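Inorganic pyrophosphatase (Shewanella sp. AS-11, PDB 6LL8) probably catalyses the hydrolysis of inorganic diphosphate to two phosphates, a reaction that depends on divalent metal ions such as manganese or magnesium. Local coordinates at residues 13-18 with 45-50; 145-150 with 180-184. All coordinates share one frame; numbering follows the deposited sequence. Where two conformers were deposited one is given.

Contact 1: residues 13-18 with 45-50; sequences DSDSIC and ETAFIL. With MG (magnesium ion), chain F; MG (magnesium ion), chain C; MG (magnesium ion), chain D; 2PN (imidodiphosphoric acid), chain I.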
loop_
_atom_site.group_PDB
_atom_site.type_symbol
_atom_site.label_atom_id
_atom_site.label_comp_id
_atom_site.label_asym_id
_atom_site.label_seq_id
_atom_site.Cartn_x
_atom_site.Cartn_y
_atom_site.Cartn_z
ATOM N N ASP A 13 3.521 -3.723 0.047
ATOM C CA ASP A 13 2.708 -4.171 -1.085
ATOM C C ASP A 13 3.495 -4.003 -2.377
ATOM O O ASP A 13 4.680 -3.628 -2.376
ATOM C CB ASP A 13 1.388 -3.451 -1.077
ATOM C CG ASP A 13 1.511 -1.931 -1.072
ATOM O OD1 ASP A 13 2.607 -1.384 -1.332
ATOM O OD2 ASP A 13 0.497 -1.241 -0.800
ATOM N N SER A 14 2.862 -4.287 -3.492
ATOM C CA SER A 14 3.546 -4.254 -4.784
ATOM C C SER A 14 4.085 -2.858 -5.067
ATOM O O SER A 14 5.183 -2.747 -5.637
ATOM C CB SER A 14 2.665 -4.774 -5.885
ATOM O OG SER A 14 2.332 -6.116 -5.652
ATOM N N ASP A 15 3.343 -1.812 -4.793
ATOM C CA ASP A 15 3.857 -0.465 -5.045
ATOM C C ASP A 15 5.130 -0.220 -4.258
ATOM O O ASP A 15 6.119 0.290 -4.806
ATOM C CB ASP A 15 2.778 0.548 -4.684
ATOM C CG ASP A 15 2.956 1.973 -5.133
ATOM O OD1 ASP A 15 3.713 2.182 -6.127
ATOM O OD2 ASP A 15 2.293 2.873 -4.566
ATOM N N SER A 16 5.154 -0.583 -2.993
ATOM C CA SER A 16 6.337 -0.391 -2.147
ATOM C C SER A 16 7.518 -1.220 -2.646
ATOM O O SER A 16 8.661 -0.760 -2.535
ATOM C CB SER A 16 6.025 -0.719 -0.701
ATOM O OG SER A 16 5.415 0.359 -0.012
ATOM N N ILE A 17 7.302 -2.450 -3.068
ATOM C CA ILE A 17 8.401 -3.336 -3.520
ATOM C C ILE A 17 8.861 -2.899 -4.896
ATOM O O ILE A 17 10.061 -2.683 -5.146
ATOM C CB ILE A 17 7.966 -4.804 -3.491
ATOM C CG1 ILE A 17 7.665 -5.243 -2.061
ATOM C CG2 ILE A 17 8.982 -5.680 -4.185
ATOM C CD1 ILE A 17 8.834 -5.225 -1.096
ATOM N N CYS A 18 7.933 -2.827 -5.833
ATOM C CA CYS A 18 8.274 -2.501 -7.228
ATOM C C CYS A 18 8.809 -1.093 -7.319
ATOM O O CYS A 18 9.712 -0.827 -8.116
ATOM C CB CYS A 18 7.073 -2.712 -8.139
ATOM S SG CYS A 18 6.512 -4.451 -8.159
ATOM N N GLU A 45 0.702 -11.664 -4.256
ATOM C CA GLU A 45 0.567 -10.827 -5.472
ATOM C C GLU A 45 1.932 -10.307 -5.888
ATOM O O GLU A 45 2.302 -10.337 -7.082
ATOM C CB GLU A 45 -0.372 -9.651 -5.203
ATOM C CG GLU A 45 -0.585 -8.763 -6.399
ATOM C CD GLU A 45 -0.944 -7.320 -6.200
ATOM O OE1 GLU A 45 -0.179 -6.566 -5.693
ATOM O OE2 GLU A 45 -1.984 -6.981 -6.697
ATOM N N THR A 46 2.714 -9.780 -4.949
ATOM C CA THR A 46 4.017 -9.206 -5.309
ATOM C C THR A 46 4.953 -10.303 -5.796
ATOM O O THR A 46 5.710 -10.093 -6.742
ATOM C CB THR A 46 4.647 -8.419 -4.159
ATOM O OG1 THR A 46 3.689 -7.468 -3.678
ATOM C CG2 THR A 46 5.903 -7.713 -4.607
ATOM N N ALA A 47 4.928 -11.469 -5.165
ATOM C CA ALA A 47 5.770 -12.584 -5.626
ATOM C C ALA A 47 5.420 -12.908 -7.079
ATOM O O ALA A 47 6.314 -13.200 -7.876
ATOM C CB ALA A 47 5.599 -13.767 -4.700
ATOM N N PHE A 48 4.129 -12.921 -7.401
ATOM C CA PHE A 48 3.654 -13.189 -8.765
ATOM C C PHE A 48 4.239 -12.187 -9.732
ATOM O O PHE A 48 4.724 -12.543 -10.824
ATOM C CB PHE A 48 2.127 -13.198 -8.755
ATOM C CG PHE A 48 1.472 -13.327 -10.104
ATOM C CD1 PHE A 48 1.198 -14.572 -10.610
ATOM C CD2 PHE A 48 1.127 -12.213 -10.861
ATOM C CE1 PHE A 48 0.611 -14.719 -11.855
ATOM C CE2 PHE A 48 0.517 -12.360 -12.108
ATOM C CZ PHE A 48 0.250 -13.620 -12.577
ATOM N N ILE A 49 4.176 -10.905 -9.379
ATOM C CA ILE A 49 4.685 -9.835 -10.282
ATOM C C ILE A 49 6.198 -10.014 -10.502
ATOM O O ILE A 49 6.683 -9.944 -11.640
ATOM C CB ILE A 49 4.364 -8.465 -9.686
ATOM C CG1 ILE A 49 2.850 -8.193 -9.661
ATOM C CG2 ILE A 49 5.118 -7.364 -10.425
ATOM C CD1 ILE A 49 2.483 -7.005 -8.783
ATOM N N LEU A 50 6.939 -10.190 -9.411
ATOM C CA LEU A 50 8.402 -10.278 -9.542
ATOM C C LEU A 50 8.779 -11.523 -10.343
ATOM O O LEU A 50 9.708 -11.464 -11.139
ATOM C CB LEU A 50 9.104 -10.259 -8.187
ATOM C CG LEU A 50 8.969 -8.974 -7.374
ATOM C CD1 LEU A 50 10.016 -8.949 -6.268
ATOM C CD2 LEU A 50 9.060 -7.693 -8.201
HETATM MG MG MG F . -0.696 -0.587 -2.810
HETATM MG MG MG C . 1.455 0.589 -0.667
HETATM MG MG MG D . 0.706 2.864 -3.179
HETATM P P1 2PN I . -1.328 1.952 -0.917
HETATM O O1 2PN I . -0.117 1.605 -0.055
HETATM O O2 2PN I . -1.998 0.728 -1.483
HETATM O O3 2PN I . -0.961 2.960 -1.990
HETATM N N1 2PN I . -2.409 2.700 0.073
HETATM P P2 2PN I . -3.879 2.300 0.708
HETATM O O4 2PN I . -3.727 2.559 2.204
HETATM O O5 2PN I . -4.133 0.834 0.431
HETATM O O6 2PN I . -4.910 3.205 0.080
HETATM O O HOH W 1 -0.389 -5.041 -3.741
HETATM O O HOH W 2 0.399 -2.177 -4.251
HETATM O O HOH W 3 -2.658 -1.876 -2.422
#
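Ser14 and Thr46 bring their CA atoms to 5.0 Å, and from this point the segments of helices 14-29 and 44-53 splay apart at a crossing angle of -40°. Both helices pack beside the parallel sheet of the DHH domain, and the contact lies at the N-terminal end of helix 14-29, where the metal-binding aspartates sit. Polar side chains fill the narrow end. Ser14 OG lies beside its own backbone N, opposite the carbonyl carbon, and donates to Glu45 OE1 over 2.6 Å, meeting the carboxylate on its anti side and 27° out of its plane. The same hydroxyl stands 2.8 Å from Thr46 OG1, which also pairs with Ser43. A serine suits this spot because its short hydroxyl can sit between Glu45 and Thr46 where the helices are close. Glu45 OE1 also takes a proton from water 1, while OE2 reaches Ser146. Were Glu45 an alanine, the Ser14 hydroxyl would probably lose its carboxylate acceptor, and water 1 and Ser146 the group that joins them. Further along, the wider gap is filled by apolar groups. Ile17 CG2 lies 3.7 Å from Thr46 CG2, the Ile17 and Leu50 side chains cross at about a right angle, meeting through CG2 and CD1, and Cys18 SG rests 3.9 Å from Ile49 CG2. Asp13, behind Ser14, is the N-cap. Its CG is wedged between backbone N and carbonyl carbon (chi1 55°), which turns OD1 back to accept from Ser16 N at 3.1 Å. The capping bond and the metal bonds together hold the carboxylate's rotation. OD1 and OD2 chelate the magnesium of chain C, and OD2 bridges the cluster, at 2.1 Å from that ion and 2.4 Å from the magnesium of chain F.

Contact 2: residues 145-150 with 180-184; sequences LSDTVI and GMDMF. With MG (magnesium ion), chain D; MG (magnesium ion), chain F; 2PN (imidodiphosphoric acid), chain I.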
loop_
_atom_site.group_PDB
_atom_site.type_symbol
_atom_site.label_atom_id
_atom_site.label_comp_id
_atom_site.label_asym_id
_atom_site.label_seq_id
_atom_site.Cartn_x
_atom_site.Cartn_y
_atom_site.Cartn_z
ATOM N N LEU A 145 -1.535 -0.956 -11.857
ATOM C CA LEU A 145 -2.780 -1.733 -12.015
ATOM C C LEU A 145 -3.288 -2.209 -10.665
ATOM O O LEU A 145 -4.504 -2.269 -10.438
ATOM C CB LEU A 145 -2.523 -2.910 -12.946
ATOM C CG LEU A 145 -2.384 -2.555 -14.416
ATOM C CD1 LEU A 145 -1.733 -3.721 -15.140
ATOM C CD2 LEU A 145 -3.717 -2.195 -15.043
ATOM N N SER A 146 -2.405 -2.580 -9.750
ATOM C CA SER A 146 -2.797 -3.053 -8.409
ATOM C C SER A 146 -3.350 -1.888 -7.595
ATOM O O SER A 146 -4.470 -1.982 -7.063
ATOM C CB SER A 146 -1.628 -3.714 -7.729
ATOM O OG SER A 146 -2.082 -4.291 -6.539
ATOM N N ASP A 147 -2.574 -0.828 -7.463
ATOM C CA ASP A 147 -3.007 0.303 -6.617
ATOM C C ASP A 147 -4.289 0.944 -7.125
ATOM O O ASP A 147 -5.099 1.387 -6.319
ATOM C CB ASP A 147 -1.919 1.359 -6.549
ATOM C CG ASP A 147 -1.036 1.235 -5.333
ATOM O OD1 ASP A 147 -0.847 0.107 -4.889
ATOM O OD2 ASP A 147 -0.436 2.247 -4.884
ATOM N N THR A 148 -4.489 0.991 -8.434
ATOM C CA THR A 148 -5.688 1.603 -8.992
ATOM C C THR A 148 -6.829 0.602 -9.143
ATOM O O THR A 148 -7.897 1.004 -9.614
ATOM C CB THR A 148 -5.433 2.268 -10.327
ATOM O OG1 THR A 148 -5.146 1.308 -11.334
ATOM C CG2 THR A 148 -4.380 3.348 -10.262
ATOM N N VAL A 149 -6.625 -0.639 -8.763
ATOM C CA VAL A 149 -7.681 -1.672 -8.897
ATOM C C VAL A 149 -8.139 -1.712 -10.360
ATOM O O VAL A 149 -9.339 -1.611 -10.682
ATOM C CB VAL A 149 -8.820 -1.534 -7.874
ATOM C CG1 VAL A 149 -9.696 -2.786 -7.889
ATOM C CG2 VAL A 149 -8.272 -1.275 -6.483
ATOM N N ILE A 150 -7.190 -1.863 -11.263
ATOM C CA ILE A 150 -7.501 -1.949 -12.708
ATOM C C ILE A 150 -8.315 -0.722 -13.111
ATOM O O ILE A 150 -9.281 -0.813 -13.895
ATOM C CB ILE A 150 -8.184 -3.268 -13.108
ATOM C CG1 ILE A 150 -7.804 -4.473 -12.242
ATOM C CG2 ILE A 150 -7.896 -3.532 -14.581
ATOM C CD1 ILE A 150 -8.583 -5.758 -12.548
ATOM N N GLY A 180 -3.884 -7.131 -14.818
ATOM C CA GLY A 180 -4.575 -6.577 -13.647
ATOM C C GLY A 180 -5.453 -7.626 -13.019
ATOM O O GLY A 180 -5.402 -7.854 -11.800
ATOM N N MET A 181 -6.313 -8.256 -13.815
ATOM C CA MET A 181 -7.239 -9.249 -13.270
ATOM C C MET A 181 -6.460 -10.434 -12.698
ATOM O O MET A 181 -6.849 -10.953 -11.661
ATOM C CB MET A 181 -8.245 -9.666 -14.328
ATOM C CG MET A 181 -9.352 -10.511 -13.730
ATOM S SD MET A 181 -10.308 -9.702 -12.409
ATOM C CE MET A 181 -11.045 -8.366 -13.314
ATOM N N ASP A 182 -5.386 -10.852 -13.356
ATOM C CA ASP A 182 -4.555 -11.959 -12.837
ATOM C C ASP A 182 -4.135 -11.641 -11.403
ATOM O O ASP A 182 -4.144 -12.512 -10.524
ATOM C CB ASP A 182 -3.317 -12.187 -13.678
ATOM C CG ASP A 182 -3.551 -12.873 -14.993
ATOM O OD1 ASP A 182 -4.667 -13.310 -15.214
ATOM O OD2 ASP A 182 -2.614 -12.839 -15.792
ATOM N N MET A 183 -3.660 -10.435 -11.171
ATOM C CA MET A 183 -3.174 -10.044 -9.830
ATOM C C MET A 183 -4.284 -10.173 -8.800
ATOM O O MET A 183 -4.017 -10.634 -7.664
ATOM C CB MET A 183 -2.634 -8.629 -9.859
ATOM C CG MET A 183 -1.250 -8.576 -10.554
ATOM S SD MET A 183 -0.529 -6.931 -10.480
ATOM C CE MET A 183 -1.634 -6.066 -11.586
ATOM N N PHE A 184 -5.491 -9.751 -9.146
ATOM C CA PHE A 184 -6.620 -9.874 -8.200
ATOM C C PHE A 184 -7.097 -11.312 -8.049
ATOM O O PHE A 184 -7.567 -11.658 -6.966
ATOM C CB PHE A 184 -7.713 -8.859 -8.521
ATOM C CG PHE A 184 -7.290 -7.461 -8.142
ATOM C CD1 PHE A 184 -7.390 -7.036 -6.831
ATOM C CD2 PHE A 184 -6.705 -6.619 -9.066
ATOM C CE1 PHE A 184 -6.909 -5.786 -6.464
ATOM C CE2 PHE A 184 -6.247 -5.374 -8.695
ATOM C CZ PHE A 184 -6.326 -4.961 -7.389
HETATM MG MG MG D . 0.706 2.864 -3.179
HETATM MG MG MG F . -0.696 -0.587 -2.810
HETATM P P1 2PN I . -1.328 1.952 -0.917
HETATM O O1 2PN I . -0.117 1.605 -0.055
HETATM O O2 2PN I . -1.998 0.728 -1.483
HETATM O O3 2PN I . -0.961 2.960 -1.990
HETATM N N1 2PN I . -2.409 2.700 0.073
HETATM P P2 2PN I . -3.879 2.300 0.708
HETATM O O4 2PN I . -3.727 2.559 2.204
HETATM O O5 2PN I . -4.133 0.834 0.431
HETATM O O6 2PN I . -4.910 3.205 0.080
HETATM O O HOH W 3 -2.658 -1.876 -2.422
HETATM O O HOH W 2 0.399 -2.177 -4.251
#
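The Phe184 ring, carried by helix 176-187, turns its edge to the C-terminal end of helix 134-147, with the carbonyl oxygens of Leu145 and Ser146 both near the ring plane, Ser146 O 3.5 Å from CZ. Val149 CA and Ile150 CG1 approach the ring obliquely. The same two oxygens close the Schellman motif that caps this helix end: Ile150 N donates to Leu145 O over 2.8 Å and Val149 N to Ser146 O over 3.1 Å, with Val149 at positive phi. An aromatic edge, weakly positive at its hydrogens, suits carbonyls gathered at a helix end. Within this turn Asp147 starts away from helix 176-187, and its carboxylate bridges two magnesium ions, OD1 at 2.2 Å from that of chain F and OD2 at 2.1 Å from that of chain D. The Ser146 hydroxyl bonds outward, to Lys187 as well as Glu45. Beyond the turn, Ile150 slides past Phe184 in the opposite direction and presses on the backbone at Gly180, where a CB would come tightly against Ile150 CG1, hence the fit of a glycine. Met181 starts away from the contact, but its bends at chi2 (59°) and chi3 (64°) fold the chain back, setting CE 3.7 Å from Ile150 CD1.

Contact 1 closes before contact 2 opens along the chain; in space their centres lie about 11 Å apart and they share one side of the diphosphate site. Glu45 OE2 and Ser146 OG, 2.7 Å apart in a probable hydrogen bond, join them directly. The magnesium ions join them as well: Asp15 OD2 and Asp147 OD2 sit 2.8 Å apart, a closeness of like charges that the chain D ion, bound to both, would offset, while Asp13 and Asp147 share the chain F ion. Water 2 binds the chain F ion and accepts from Asp15 N at 3.0 Å. Imidodiphosphate adds one P1 oxygen to each of three ions, whose further ligands include His9, Asp73 and His95.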